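Local coordinates for arylamine n-acetyltransferase NAT (Mycobacterium tuberculosis, PDB 4BGF), which probably transfers an acetyl group from acetyl-coenzyme A to the nitrogen of arylamines, at residues S137-E142 and E152-E157. Residues are numbered along the deposited sequence; the frame is centred on the assembly and turned at random.
Sequences SPLRLE and EPYRLE
The carbonyl oxygen of Arg-140 touches CD1 of Leu-156 at 3.6 Å, and it also accepts two weak hydrogen bonds, one from the backbone N of Glu-142 (3.0 Å) and one from the side-chain amide of Gln-147. The first closes an inverse gamma turn centred on Leu-141, and the Leu-156 methyl sits against that turn, 3.8 Å from CA of Leu-141. One residue further on, the carbonyl oxygen of Glu-142 lies 3.7 Å from CB of Leu-156. The contact thus illustrates how two chain segments can pack without a hydrogen bond between them: a leucine methyl lies against a bent backbone. At the other end, CD1 of Leu-139 rests on CB of Tyr-154 (3.7 Å) and meets the near part of the ring obliquely, while CD2 follows at 4.1 Å from the same CB. With chi1 of Tyr-154 at -79°, the hydroxyl end leads away from Leu-139 and hydrogen-bonds to the carbonyl oxygen of Gln-133. Leu-139 also touches Leu-165, and Leu-156 touches Phe-179. Strands 139-140 and 154-159 are the two outermost strands of one antiparallel sheet, and their side chains meet across its curve, consistent with the beta-barrel domain of arylamine N-acetyltransferases.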
ATOM      1  N   SER A 137      -1.734   4.222 -10.991  1.00 35.86           N
ATOM      2  CA  SER A 137      -1.555   3.725 -12.355  1.00 33.53           C
ATOM      3  C   SER A 137      -0.198   3.083 -12.413  1.00 34.78           C
ATOM      4  O   SER A 137       0.718   3.528 -11.732  1.00 34.51           O
ATOM      5  CB  SER A 137      -1.590   4.855 -13.397  1.00 27.51           C
ATOM      6  OG  SER A 137      -2.833   5.485 -13.393  1.00 28.51           O
ATOM      7  N   PRO A 138      -0.048   2.036 -13.229  1.00 36.10           N
ATOM      8  CA  PRO A 138       1.313   1.555 -13.468  1.00 31.53           C
ATOM      9  C   PRO A 138       2.171   2.693 -13.970  1.00 29.72           C
ATOM     10  O   PRO A 138       1.680   3.549 -14.697  1.00 32.02           O
ATOM     11  CB  PRO A 138       1.130   0.519 -14.578  1.00 33.36           C
ATOM     12  CG  PRO A 138      -0.284   0.067 -14.442  1.00 37.18           C
ATOM     13  CD  PRO A 138      -1.064   1.245 -13.946  1.00 34.29           C
ATOM     14  N   LEU A 139       3.428   2.724 -13.570  1.00 25.21           N
ATOM     15  CA  LEU A 139       4.357   3.726 -14.057  1.00 28.50           C
ATOM     16  C   LEU A 139       5.533   3.105 -14.796  1.00 30.60           C
ATOM     17  O   LEU A 139       6.291   2.322 -14.221  1.00 31.08           O
ATOM     18  CB  LEU A 139       4.901   4.572 -12.907  1.00 25.71           C
ATOM     19  CG  LEU A 139       3.825   5.259 -12.087  1.00 25.25           C
ATOM     20  CD1 LEU A 139       4.479   5.845 -10.870  1.00 24.39           C
ATOM     21  CD2 LEU A 139       3.087   6.337 -12.914  1.00 27.67           C
ATOM     22  N   ARG A 140       5.686   3.490 -16.064  1.00 32.36           N
ATOM     23  CA  ARG A 140       6.867   3.179 -16.859  1.00 35.74           C
ATOM     24  C   ARG A 140       8.104   3.634 -16.088  1.00 36.58           C
ATOM     25  O   ARG A 140       8.162   4.748 -15.582  1.00 39.54           O
ATOM     26  CB  ARG A 140       6.770   3.874 -18.229  1.00 44.95           C
ATOM     27  CG  ARG A 140       7.951   3.691 -19.189  1.00 52.00           C
ATOM     28  CD  ARG A 140       8.223   2.225 -19.557  1.00 53.42           C
ATOM     29  NE  ARG A 140       7.097   1.591 -20.245  0.34 51.74           N
ATOM     30  CZ  ARG A 140       7.008   1.401 -21.562  0.45 51.33           C
ATOM     31  NH1 ARG A 140       7.974   1.785 -22.384  1.00 53.62           N
ATOM     32  NH2 ARG A 140       5.935   0.818 -22.064  0.91 49.89           N
ATOM     33  N   LEU A 141       9.073   2.739 -15.974  1.00 33.85           N
ATOM     34  CA  LEU A 141      10.270   2.965 -15.195  1.00 35.88           C
ATOM     35  C   LEU A 141      11.297   3.726 -16.018  1.00 43.98           C
ATOM     36  O   LEU A 141      12.214   3.133 -16.569  1.00 49.87           O
ATOM     37  CB  LEU A 141      10.799   1.606 -14.778  1.00 39.22           C
ATOM     38  CG  LEU A 141      12.182   1.374 -14.184  1.00 43.97           C
ATOM     39  CD1 LEU A 141      12.403   1.999 -12.820  1.00 42.01           C
ATOM     40  CD2 LEU A 141      12.351  -0.105 -14.092  1.00 45.75           C
ATOM     41  N   GLU A 142      11.111   5.040 -16.127  1.00 45.51           N
ATOM     42  CA  GLU A 142      12.021   5.901 -16.875  1.00 47.91           C
ATOM     43  C   GLU A 142      12.102   7.212 -16.127  1.00 46.10           C
ATOM     44  O   GLU A 142      11.116   7.674 -15.569  1.00 44.25           O
ATOM     45  CB  GLU A 142      11.537   6.133 -18.325  1.00 51.28           C
ATOM     46  CG  GLU A 142      10.102   6.705 -18.461  1.00 68.16           C
ATOM     47  CD  GLU A 142       9.750   7.200 -19.862  1.00 69.49           C
ATOM     48  OE1 GLU A 142      10.647   7.715 -20.562  1.00 71.70           O
ATOM     49  OE2 GLU A 142       8.561   7.091 -20.251  1.00 68.75           O
ATOM     50  N   GLU A 152      -3.022  12.204  -9.401  1.00 45.95           N
ATOM     51  CA  GLU A 152      -1.978  13.185  -9.674  1.00 47.17           C
ATOM     52  C   GLU A 152      -0.948  12.537 -10.568  1.00 41.30           C
ATOM     53  O   GLU A 152      -0.880  11.323 -10.631  1.00 43.01           O
ATOM     54  CB  GLU A 152      -1.318  13.615  -8.358  1.00 52.09           C
ATOM     55  CG  GLU A 152      -2.323  14.034  -7.267  1.00 54.46           C
ATOM     56  CD  GLU A 152      -2.675  12.903  -6.338  1.00 54.42           C
ATOM     57  OE1 GLU A 152      -2.432  11.745  -6.715  1.00 54.55           O
ATOM     58  OE2 GLU A 152      -3.203  13.173  -5.240  1.00 54.92           O
ATOM     59  N   PRO A 153      -0.140  13.345 -11.288  1.00 38.00           N
ATOM     60  CA  PRO A 153       0.939  12.713 -12.057  1.00 33.81           C
ATOM     61  C   PRO A 153       2.186  12.445 -11.213  1.00 39.65           C
ATOM     62  O   PRO A 153       2.497  13.168 -10.253  1.00 32.41           O
ATOM     63  CB  PRO A 153       1.268  13.771 -13.122  1.00 39.05           C
ATOM     64  CG  PRO A 153       0.135  14.701 -13.108  1.00 40.83           C
ATOM     65  CD  PRO A 153      -0.302  14.740 -11.703  1.00 36.62           C
ATOM     66  N   TYR A 154       2.901  11.391 -11.595  1.00 37.01           N
ATOM     67  CA  TYR A 154       4.089  10.945 -10.892  1.00 34.04           C
ATOM     68  C   TYR A 154       5.296  11.027 -11.798  1.00 33.43           C
ATOM     69  O   TYR A 154       5.183  11.190 -13.013  1.00 33.10           O
ATOM     70  CB  TYR A 154       3.911   9.508 -10.375  1.00 27.66           C
ATOM     71  CG  TYR A 154       3.084   9.412  -9.107  1.00 26.21           C
ATOM     72  CD1 TYR A 154       1.800   9.910  -9.070  1.00 26.79           C
ATOM     73  CD2 TYR A 154       3.587   8.823  -7.956  1.00 24.50           C
ATOM     74  CE1 TYR A 154       1.041   9.831  -7.945  1.00 28.40           C
ATOM     75  CE2 TYR A 154       2.833   8.745  -6.818  1.00 23.44           C
ATOM     76  CZ  TYR A 154       1.562   9.249  -6.822  1.00 24.05           C
ATOM     77  OH  TYR A 154       0.784   9.188  -5.712  1.00 23.24           O
ATOM     78  N   ARG A 155       6.448  10.926 -11.170  1.00 30.86           N
ATOM     79  CA  ARG A 155       7.703  11.034 -11.863  1.00 40.72           C
ATOM     80  C   ARG A 155       8.791  10.255 -11.099  1.00 41.54           C
ATOM     81  O   ARG A 155       8.750  10.178  -9.871  1.00 35.91           O
ATOM     82  CB  ARG A 155       8.054  12.514 -11.980  1.00 43.19           C
ATOM     83  CG  ARG A 155       9.408  12.809 -12.516  1.00 36.47           C
ATOM     84  CD  ARG A 155       9.625  14.292 -12.697  1.00 40.87           C
ATOM     85  NE  ARG A 155      10.001  14.963 -11.454  0.93 42.98           N
ATOM     86  CZ  ARG A 155      10.339  16.248 -11.353  0.93 41.64           C
ATOM     87  NH1 ARG A 155      10.348  17.034 -12.409  1.00 44.40           N
ATOM     88  NH2 ARG A 155      10.673  16.750 -10.188  1.00 46.82           N
ATOM     89  N   LEU A 156       9.733   9.665 -11.843  1.00 43.57           N
ATOM     90  CA  LEU A 156      10.944   9.038 -11.297  1.00 37.16           C
ATOM     91  C   LEU A 156      12.132   9.903 -11.661  1.00 38.20           C
ATOM     92  O   LEU A 156      12.179  10.443 -12.758  1.00 36.74           O
ATOM     93  CB  LEU A 156      11.163   7.664 -11.911  1.00 36.25           C
ATOM     94  CG  LEU A 156      10.260   6.535 -11.417  1.00 31.75           C
ATOM     95  CD1 LEU A 156       9.840   5.626 -12.544  1.00 34.11           C
ATOM     96  CD2 LEU A 156      10.937   5.750 -10.358  1.00 25.83           C
ATOM     97  N   GLU A 157      13.091  10.030 -10.758  1.00 36.85           N
ATOM     98  CA  GLU A 157      14.283  10.825 -11.021  1.00 35.19           C
ATOM     99  C   GLU A 157      15.467   9.986 -10.614  1.00 34.63           C
ATOM    100  O   GLU A 157      15.340   9.072  -9.814  1.00 34.59           O
ATOM    101  CB  GLU A 157      14.246  12.171 -10.286  1.00 36.44           C
ATOM    102  CG  GLU A 157      13.104  13.131 -10.766  1.00 58.15           C
ATOM    103  CD  GLU A 157      13.393  13.905 -12.054  1.00 59.78           C
ATOM    104  OE1 GLU A 157      13.995  13.325 -12.972  1.00 61.65           O
ATOM    105  OE2 GLU A 157      12.986  15.089 -12.169  1.00 62.24           O
TER